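Local coordinates for protein peptide synthetase, module 7 (Actinoplanes teichomyceticus, PDB 4TX3) that probably recruits cytochrome P450 enzymes that cross-link a glycopeptide antibiotic precursor, as a condensation-like domain of a nonribosomal peptide synthetase, at residues Leu28-His40 against Arg227-Ala239. Sequence-based numbering, arbitrary orientation.
Sequences LLARPSEETRGRH and RPAIPSRRAGTVA. With SO4 (sulfate ion), chain F.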
ATOM      1  N   LEU B  28     -31.878   4.199   8.255  1.00 31.97           N
ATOM      2  CA  LEU B  28     -33.171   3.630   8.602  1.00 34.35           C
ATOM      3  C   LEU B  28     -33.108   2.629   9.755  1.00 37.81           C
ATOM      4  O   LEU B  28     -34.001   2.590  10.595  1.00 42.62           O
ATOM      5  CB  LEU B  28     -33.788   2.963   7.379  1.00 33.57           C
ATOM      6  CG  LEU B  28     -34.262   4.018   6.396  1.00 29.49           C
ATOM      7  CD1 LEU B  28     -34.395   3.435   5.027  1.00 30.22           C
ATOM      8  CD2 LEU B  28     -35.570   4.594   6.874  1.00 30.69           C
ATOM      9  N   LEU B  29     -32.057   1.825   9.807  1.00 41.08           N
ATOM     10  CA  LEU B  29     -31.972   0.785  10.829  1.00 43.57           C
ATOM     11  C   LEU B  29     -31.247   1.286  12.063  1.00 46.98           C
ATOM     12  O   LEU B  29     -30.713   0.501  12.845  1.00 51.56           O
ATOM     13  CB  LEU B  29     -31.267  -0.461  10.282  1.00 40.79           C
ATOM     14  CG  LEU B  29     -31.918  -1.101   9.051  1.00 43.18           C
ATOM     15  CD1 LEU B  29     -31.311  -2.467   8.778  1.00 45.73           C
ATOM     16  CD2 LEU B  29     -33.441  -1.182   9.180  1.00 41.74           C
ATOM     17  N   ALA B  30     -31.221   2.600  12.234  1.00 49.02           N
ATOM     18  CA  ALA B  30     -30.528   3.184  13.377  1.00 50.13           C
ATOM     19  C   ALA B  30     -31.386   3.121  14.651  1.00 59.46           C
ATOM     20  O   ALA B  30     -32.542   3.577  14.677  1.00 54.95           O
ATOM     21  CB  ALA B  30     -30.124   4.614  13.077  1.00 45.61           C
ATOM     22  N   ARG B  31     -30.800   2.528  15.690  1.00 56.59           N
ATOM     23  CA  ARG B  31     -31.380   2.474  17.032  1.00 53.94           C
ATOM     24  C   ARG B  31     -32.830   1.999  17.064  1.00 56.94           C
ATOM     25  O   ARG B  31     -33.724   2.783  17.372  1.00 61.91           O
ATOM     26  CB  ARG B  31     -31.251   3.853  17.690  1.00 53.24           C
ATOM     27  CG  ARG B  31     -29.793   4.313  17.783  1.00 51.36           C
ATOM     28  CD  ARG B  31     -29.665   5.781  18.127  1.00 52.83           C
ATOM     29  NE  ARG B  31     -30.050   6.063  19.508  1.00 60.41           N
ATOM     30  CZ  ARG B  31     -29.690   7.152  20.182  1.00 55.14           C
ATOM     31  NH1 ARG B  31     -28.930   8.081  19.610  1.00 52.08           N
ATOM     32  NH2 ARG B  31     -30.084   7.311  21.438  1.00 60.75           N
ATOM     33  N   PRO B  32     -33.065   0.708  16.741  1.00 58.99           N
ATOM     34  CA  PRO B  32     -34.408   0.107  16.777  1.00 55.66           C
ATOM     35  C   PRO B  32     -34.844  -0.192  18.207  1.00 57.51           C
ATOM     36  O   PRO B  32     -36.022  -0.410  18.497  1.00 58.49           O
ATOM     37  CB  PRO B  32     -34.236  -1.182  15.972  1.00 55.72           C
ATOM     38  CG  PRO B  32     -32.799  -1.560  16.188  1.00 52.67           C
ATOM     39  CD  PRO B  32     -32.039  -0.265  16.309  1.00 54.46           C
ATOM     40  N   SER B  33     -33.846  -0.219  19.082  1.00 58.63           N
ATOM     41  CA  SER B  33     -34.012  -0.317  20.518  1.00 59.13           C
ATOM     42  C   SER B  33     -32.830   0.377  21.161  1.00 62.15           C
ATOM     43  O   SER B  33     -31.775   0.525  20.536  1.00 59.12           O
ATOM     44  CB  SER B  33     -34.085  -1.770  20.980  1.00 59.06           C
ATOM     45  OG  SER B  33     -33.575  -1.886  22.295  1.00 58.45           O
ATOM     46  N   GLU B  34     -32.985   0.781  22.414  1.00 64.27           N
ATOM     47  CA  GLU B  34     -31.877   1.430  23.096  1.00 69.90           C
ATOM     48  C   GLU B  34     -31.014   0.398  23.817  1.00 64.13           C
ATOM     49  O   GLU B  34     -30.051   0.747  24.487  1.00 62.49           O
ATOM     50  CB  GLU B  34     -32.408   2.508  24.044  1.00 66.57           C
ATOM     51  CG  GLU B  34     -31.600   3.790  23.983  1.00 69.59           C
ATOM     52  CD  GLU B  34     -31.818   4.580  22.684  1.00 76.12           C
ATOM     53  OE1 GLU B  34     -32.565   4.126  21.775  1.00 75.23           O
ATOM     54  OE2 GLU B  34     -31.211   5.666  22.568  1.00 75.64           O
ATOM     55  N   GLU B  35     -31.357  -0.876  23.626  1.00 62.49           N
ATOM     56  CA  GLU B  35     -30.554  -2.006  24.089  1.00 61.64           C
ATOM     57  C   GLU B  35     -29.928  -2.747  22.898  1.00 62.85           C
ATOM     58  O   GLU B  35     -29.568  -3.922  23.008  1.00 66.10           O
ATOM     59  CB  GLU B  35     -31.409  -2.979  24.898  1.00 65.92           C
ATOM     60  CG  GLU B  35     -32.418  -2.311  25.820  1.00 73.70           C
ATOM     61  CD  GLU B  35     -33.778  -2.991  25.761  1.00 85.31           C
ATOM     62  OE1 GLU B  35     -34.623  -2.571  24.936  1.00 83.34           O
ATOM     63  OE2 GLU B  35     -34.003  -3.951  26.531  1.00 93.49           O
ATOM     64  N   THR B  36     -29.838  -2.061  21.759  1.00 56.15           N
ATOM     65  CA  THR B  36     -29.227  -2.582  20.533  1.00 49.75           C
ATOM     66  C   THR B  36     -27.908  -1.875  20.255  1.00 44.13           C
ATOM     67  O   THR B  36     -27.890  -0.651  20.195  1.00 50.42           O
ATOM     68  CB  THR B  36     -30.144  -2.359  19.300  1.00 51.07           C
ATOM     69  OG1 THR B  36     -31.420  -2.979  19.504  1.00 55.48           O
ATOM     70  CG2 THR B  36     -29.509  -2.905  18.032  1.00 43.44           C
ATOM     71  N   ARG B  37     -26.811  -2.610  20.086  1.00 39.67           N
ATOM     72  CA  ARG B  37     -25.578  -1.997  19.559  1.00 42.55           C
ATOM     73  C   ARG B  37     -25.916  -1.449  18.155  1.00 42.31           C
ATOM     74  O   ARG B  37     -26.627  -2.111  17.416  1.00 46.33           O
ATOM     75  CB  ARG B  37     -24.443  -3.024  19.532  1.00 40.49           C
ATOM     76  CG  ARG B  37     -24.418  -3.929  20.776  1.00 36.61           C
ATOM     77  CD  ARG B  37     -23.257  -4.924  20.742  1.00 37.21           C
ATOM     78  NE  ARG B  37     -21.963  -4.241  20.693  1.00 43.37           N
ATOM     79  CZ  ARG B  37     -20.815  -4.790  20.283  1.00 43.66           C
ATOM     80  NH1 ARG B  37     -20.775  -6.054  19.867  1.00 41.17           N
ATOM     81  NH2 ARG B  37     -19.703  -4.060  20.269  1.00 35.02           N
ATOM     82  N   GLY B  38     -25.394  -0.307  17.714  1.00 45.93           N
ATOM     83  CA  GLY B  38     -24.070   0.178  17.991  1.00 38.01           C
ATOM     84  C   GLY B  38     -23.264  -0.344  16.807  1.00 38.96           C
ATOM     85  O   GLY B  38     -22.289  -1.074  17.006  1.00 41.32           O
ATOM     86  N   ARG B  39     -23.681  -0.020  15.575  1.00 35.51           N
ATOM     87  CA  ARG B  39     -22.956  -0.514  14.389  1.00 36.24           C
ATOM     88  C   ARG B  39     -21.771   0.380  14.067  1.00 38.48           C
ATOM     89  O   ARG B  39     -21.851   1.285  13.216  1.00 35.53           O
ATOM     90  CB  ARG B  39     -23.864  -0.621  13.178  1.00 37.41           C
ATOM     91  CG  ARG B  39     -24.679  -1.890  13.152  1.00 39.16           C
ATOM     92  CD  ARG B  39     -25.785  -1.767  12.142  1.00 46.06           C
ATOM     93  NE  ARG B  39     -26.356  -0.418  12.166  1.00 53.54           N
ATOM     94  CZ  ARG B  39     -27.298   0.021  11.328  1.00 57.19           C
ATOM     95  NH1 ARG B  39     -27.794  -0.790  10.392  1.00 58.32           N
ATOM     96  NH2 ARG B  39     -27.749   1.272  11.422  1.00 49.99           N
ATOM     97  N   HIS B  40     -20.670   0.111  14.766  1.00 34.97           N
ATOM     98  CA  HIS B  40     -19.529   1.003  14.787  1.00 34.61           C
ATOM     99  C   HIS B  40     -18.245   0.293  14.389  1.00 37.02           C
ATOM    100  O   HIS B  40     -18.124  -0.927  14.456  1.00 40.04           O
ATOM    101  CB  HIS B  40     -19.353   1.607  16.183  1.00 33.35           C
ATOM    102  CG  HIS B  40     -20.590   2.247  16.737  1.00 37.91           C
ATOM    103  ND1 HIS B  40     -20.797   2.414  18.087  1.00 37.30           N
ATOM    104  CD2 HIS B  40     -21.673   2.787  16.123  1.00 38.01           C
ATOM    105  CE1 HIS B  40     -21.960   3.014  18.284  1.00 33.80           C
ATOM    106  NE2 HIS B  40     -22.511   3.249  17.111  1.00 32.48           N
ATOM    107  N   ARG B 227     -35.208 -16.385  16.862  1.00 46.32           N
ATOM    108  CA  ARG B 227     -34.862 -15.036  16.457  1.00 43.85           C
ATOM    109  C   ARG B 227     -35.841 -14.065  17.092  1.00 44.40           C
ATOM    110  O   ARG B 227     -37.040 -14.180  16.870  1.00 47.36           O
ATOM    111  CB  ARG B 227     -34.879 -14.910  14.934  1.00 37.88           C
ATOM    112  CG  ARG B 227     -34.244 -13.643  14.394  1.00 44.37           C
ATOM    113  CD  ARG B 227     -34.444 -13.519  12.882  1.00 44.21           C
ATOM    114  NE  ARG B 227     -33.886 -14.662  12.179  1.00 44.53           N
ATOM    115  CZ  ARG B 227     -32.597 -14.792  11.888  1.00 46.53           C
ATOM    116  NH1 ARG B 227     -31.730 -13.839  12.238  1.00 38.80           N
ATOM    117  NH2 ARG B 227     -32.174 -15.876  11.253  1.00 39.22           N
ATOM    118  N   PRO B 228     -35.332 -13.130  17.916  1.00 48.72           N
ATOM    119  CA  PRO B 228     -36.136 -12.069  18.524  1.00 47.49           C
ATOM    120  C   PRO B 228     -36.573 -11.043  17.494  1.00 54.01           C
ATOM    121  O   PRO B 228     -35.923 -10.917  16.462  1.00 56.04           O
ATOM    122  CB  PRO B 228     -35.179 -11.442  19.536  1.00 46.75           C
ATOM    123  CG  PRO B 228     -33.849 -11.712  19.003  1.00 48.08           C
ATOM    124  CD  PRO B 228     -33.936 -13.078  18.386  1.00 48.36           C
ATOM    125  N   ALA B 229     -37.651 -10.317  17.770  1.00 54.74           N
ATOM    126  CA  ALA B 229     -38.110  -9.272  16.857  1.00 58.83           C
ATOM    127  C   ALA B 229     -37.062  -8.173  16.689  1.00 55.84           C
ATOM    128  O   ALA B 229     -36.781  -7.731  15.574  1.00 56.28           O
ATOM    129  CB  ALA B 229     -39.417  -8.681  17.347  1.00 57.35           C
ATOM    130  N   ILE B 230     -36.482  -7.746  17.806  1.00 55.76           N
ATOM    131  CA  ILE B 230     -35.450  -6.713  17.790  1.00 54.63           C
ATOM    132  C   ILE B 230     -34.091  -7.261  18.185  1.00 50.03           C
ATOM    133  O   ILE B 230     -33.932  -7.803  19.278  1.00 56.64           O
ATOM    134  CB  ILE B 230     -35.787  -5.576  18.738  1.00 54.26           C
ATOM    135  CG1 ILE B 230     -37.154  -4.989  18.397  1.00 51.43           C
ATOM    136  CG2 ILE B 230     -34.702  -4.525  18.689  1.00 52.52           C
ATOM    137  CD1 ILE B 230     -37.584  -3.940  19.381  1.00 51.78           C
ATOM    138  N   PRO B 231     -33.096  -7.103  17.306  1.00 50.47           N
ATOM    139  CA  PRO B 231     -31.783  -7.703  17.549  1.00 44.21           C
ATOM    140  C   PRO B 231     -30.979  -6.938  18.589  1.00 42.81           C
ATOM    141  O   PRO B 231     -31.099  -5.720  18.692  1.00 42.58           O
ATOM    142  CB  PRO B 231     -31.113  -7.621  16.180  1.00 39.99           C
ATOM    143  CG  PRO B 231     -31.699  -6.387  15.574  1.00 43.52           C
ATOM    144  CD  PRO B 231     -33.126  -6.325  16.053  1.00 48.42           C
ATOM    145  N   SER B 232     -30.165  -7.653  19.353  1.00 39.38           N
ATOM    146  CA  SER B 232     -29.208  -7.007  20.232  1.00 40.45           C
ATOM    147  C   SER B 232     -27.930  -6.693  19.461  1.00 38.74           C
ATOM    148  O   SER B 232     -27.189  -5.788  19.819  1.00 37.90           O
ATOM    149  CB  SER B 232     -28.889  -7.892  21.425  1.00 37.16           C
ATOM    150  OG  SER B 232     -27.965  -8.894  21.055  1.00 41.08           O
ATOM    151  N   ARG B 233     -27.704  -7.450  18.389  1.00 36.08           N
ATOM    152  CA  ARG B 233     -26.471  -7.419  17.601  1.00 37.79           C
ATOM    153  C   ARG B 233     -25.214  -7.737  18.409  1.00 38.82           C
ATOM    154  O   ARG B 233     -24.112  -7.395  17.981  1.00 39.13           O
ATOM    155  CB  ARG B 233     -26.285  -6.063  16.907  1.00 38.57           C
ATOM    156  CG  ARG B 233     -27.383  -5.671  15.943  1.00 35.58           C
ATOM    157  CD  ARG B 233     -27.008  -4.370  15.217  1.00 38.62           C
ATOM    158  NE  ARG B 233     -28.106  -3.839  14.417  1.00 39.86           N
ATOM    159  CZ  ARG B 233     -28.525  -2.576  14.439  1.00 42.20           C
ATOM    160  NH1 ARG B 233     -27.928  -1.676  15.208  1.00 49.90           N
ATOM    161  NH2 ARG B 233     -29.537  -2.206  13.672  1.00 46.65           N
ATOM    162  N   ARG B 234     -25.358  -8.399  19.555  1.00 38.28           N
ATOM    163  CA  ARG B 234     -24.175  -8.818  20.312  1.00 38.59           C
ATOM    164  C   ARG B 234     -23.470  -9.967  19.602  1.00 35.72           C
ATOM    165  O   ARG B 234     -24.091 -10.747  18.897  1.00 40.37           O
ATOM    166  CB  ARG B 234     -24.541  -9.223  21.743  1.00 41.79           C
ATOM    167  CG  ARG B 234     -24.974  -8.069  22.641  1.00 44.65           C
ATOM    168  CD  ARG B 234     -25.354  -8.544  24.055  1.00 53.83           C
ATOM    169  NE  ARG B 234     -26.500  -9.458  24.021  1.00 65.03           N
ATOM    170  CZ  ARG B 234     -26.455 -10.770  24.284  1.00 70.21           C
ATOM    171  NH1 ARG B 234     -25.320 -11.356  24.678  1.00 60.54           N
ATOM    172  NH2 ARG B 234     -27.570 -11.497  24.193  1.00 55.82           N
ATOM    173  N   ALA B 235     -22.168 -10.084  19.802  1.00 41.05           N
ATOM    174  CA  ALA B 235     -21.384 -11.036  19.034  1.00 43.03           C
ATOM    175  C   ALA B 235     -20.332 -11.723  19.876  1.00 36.56           C
ATOM    176  O   ALA B 235     -19.696 -11.094  20.714  1.00 42.14           O
ATOM    177  CB  ALA B 235     -20.722 -10.336  17.857  1.00 42.35           C
ATOM    178  N   GLY B 236     -20.149 -13.015  19.640  1.00 34.40           N
ATOM    179  CA  GLY B 236     -19.054 -13.754  20.234  1.00 34.31           C
ATOM    180  C   GLY B 236     -18.127 -14.211  19.130  1.00 36.80           C
ATOM    181  O   GLY B 236     -18.471 -14.106  17.953  1.00 38.34           O
ATOM    182  N   THR B 237     -16.955 -14.718  19.488  1.00 37.49           N
ATOM    183  CA  THR B 237     -16.053 -15.266  18.487  1.00 36.25           C
ATOM    184  C   THR B 237     -15.458 -16.578  18.937  1.00 37.04           C
ATOM    185  O   THR B 237     -15.467 -16.886  20.116  1.00 42.81           O
ATOM    186  CB  THR B 237     -14.903 -14.303  18.150  1.00 39.87           C
ATOM    187  OG1 THR B 237     -14.183 -13.974  19.343  1.00 47.02           O
ATOM    188  CG2 THR B 237     -15.434 -13.032  17.536  1.00 42.86           C
ATOM    189  N   VAL B 238     -14.973 -17.356  17.971  1.00 37.39           N
ATOM    190  CA  VAL B 238     -14.215 -18.573  18.210  1.00 35.48           C
ATOM    191  C   VAL B 238     -13.092 -18.619  17.176  1.00 39.03           C
ATOM    192  O   VAL B 238     -13.315 -18.352  15.990  1.00 40.56           O
ATOM    193  CB  VAL B 238     -15.092 -19.861  18.109  1.00 44.28           C
ATOM    194  CG1 VAL B 238     -16.181 -19.849  19.154  1.00 44.69           C
ATOM    195  CG2 VAL B 238     -15.734 -19.995  16.732  1.00 39.67           C
ATOM    196  N   ALA B 239     -11.880 -18.927  17.627  1.00 37.32           N
ATOM    197  CA  ALA B 239     -10.740 -19.015  16.731  1.00 36.71           C
ATOM    198  C   ALA B 239     -10.831 -20.279  15.906  1.00 41.12           C
ATOM    199  O   ALA B 239     -11.652 -21.158  16.166  1.00 40.21           O
ATOM    200  CB  ALA B 239      -9.430 -18.982  17.502  1.00 27.66           C
TER
HETATM  201  S   SO4 F 501     -27.274   2.186  14.952  1.00 54.33           S
HETATM  202  O1  SO4 F 501     -27.418   3.372  14.107  1.00 55.01           O
HETATM  203  O2  SO4 F 501     -27.141   2.606  16.344  1.00 44.37           O
HETATM  204  O3  SO4 F 501     -28.474   1.346  14.827  1.00 58.66           O
HETATM  205  O4  SO4 F 501     -26.091   1.432  14.519  1.00 46.58           O
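Arg233 reaches from the chain leading into strand 235-242 into the loop 29-39, bridging the two lobes of a condensation-domain fold, each built on its own mixed sheet. Its chain runs extended from CG to NE (chi3 -172°), which brings the guanidinium between the carbonyls of Leu29 and Arg37. Arg233 NH2 donates to Leu29 O at 3.1 Å, close to the guanidinium plane, while its NH1 meets a lone pair of Arg37 O at 2.6 Å and also reaches sulfate O3. Thr36 CG2 packs over one face, 3.5 Å from Arg233 NH1. Against the opposite face lies the guanidinium of Arg39, nearly parallel at 9° with centres 4.2 Å apart. The sulfate, probably from the crystallisation liquor, probably helps offset these charges: O4 accepts from both N and NE of Arg39, and His142 also binds the ion. Glu396 pairs with Arg39 too, while Ala26 O takes its NH2. With an alanine at Arg233, Leu29 O and Arg37 O would probably lose these donors and Arg39 its stacking partner.

Further out, one backbone bond joins the segments: Arg37 N donates to Ser232 O at 3.2 Å, and Arg37's own guanidinium is held by Glu112. Ser232 OG closes an ST turn onto Arg234 N and also bonds Asp425. Ile230 CG2 rests 3.6 Å from Ser33 CB, beside Thr36, whose OG1 donates to Pro231 O at 2.9 Å, almost straight along the carbonyl bond.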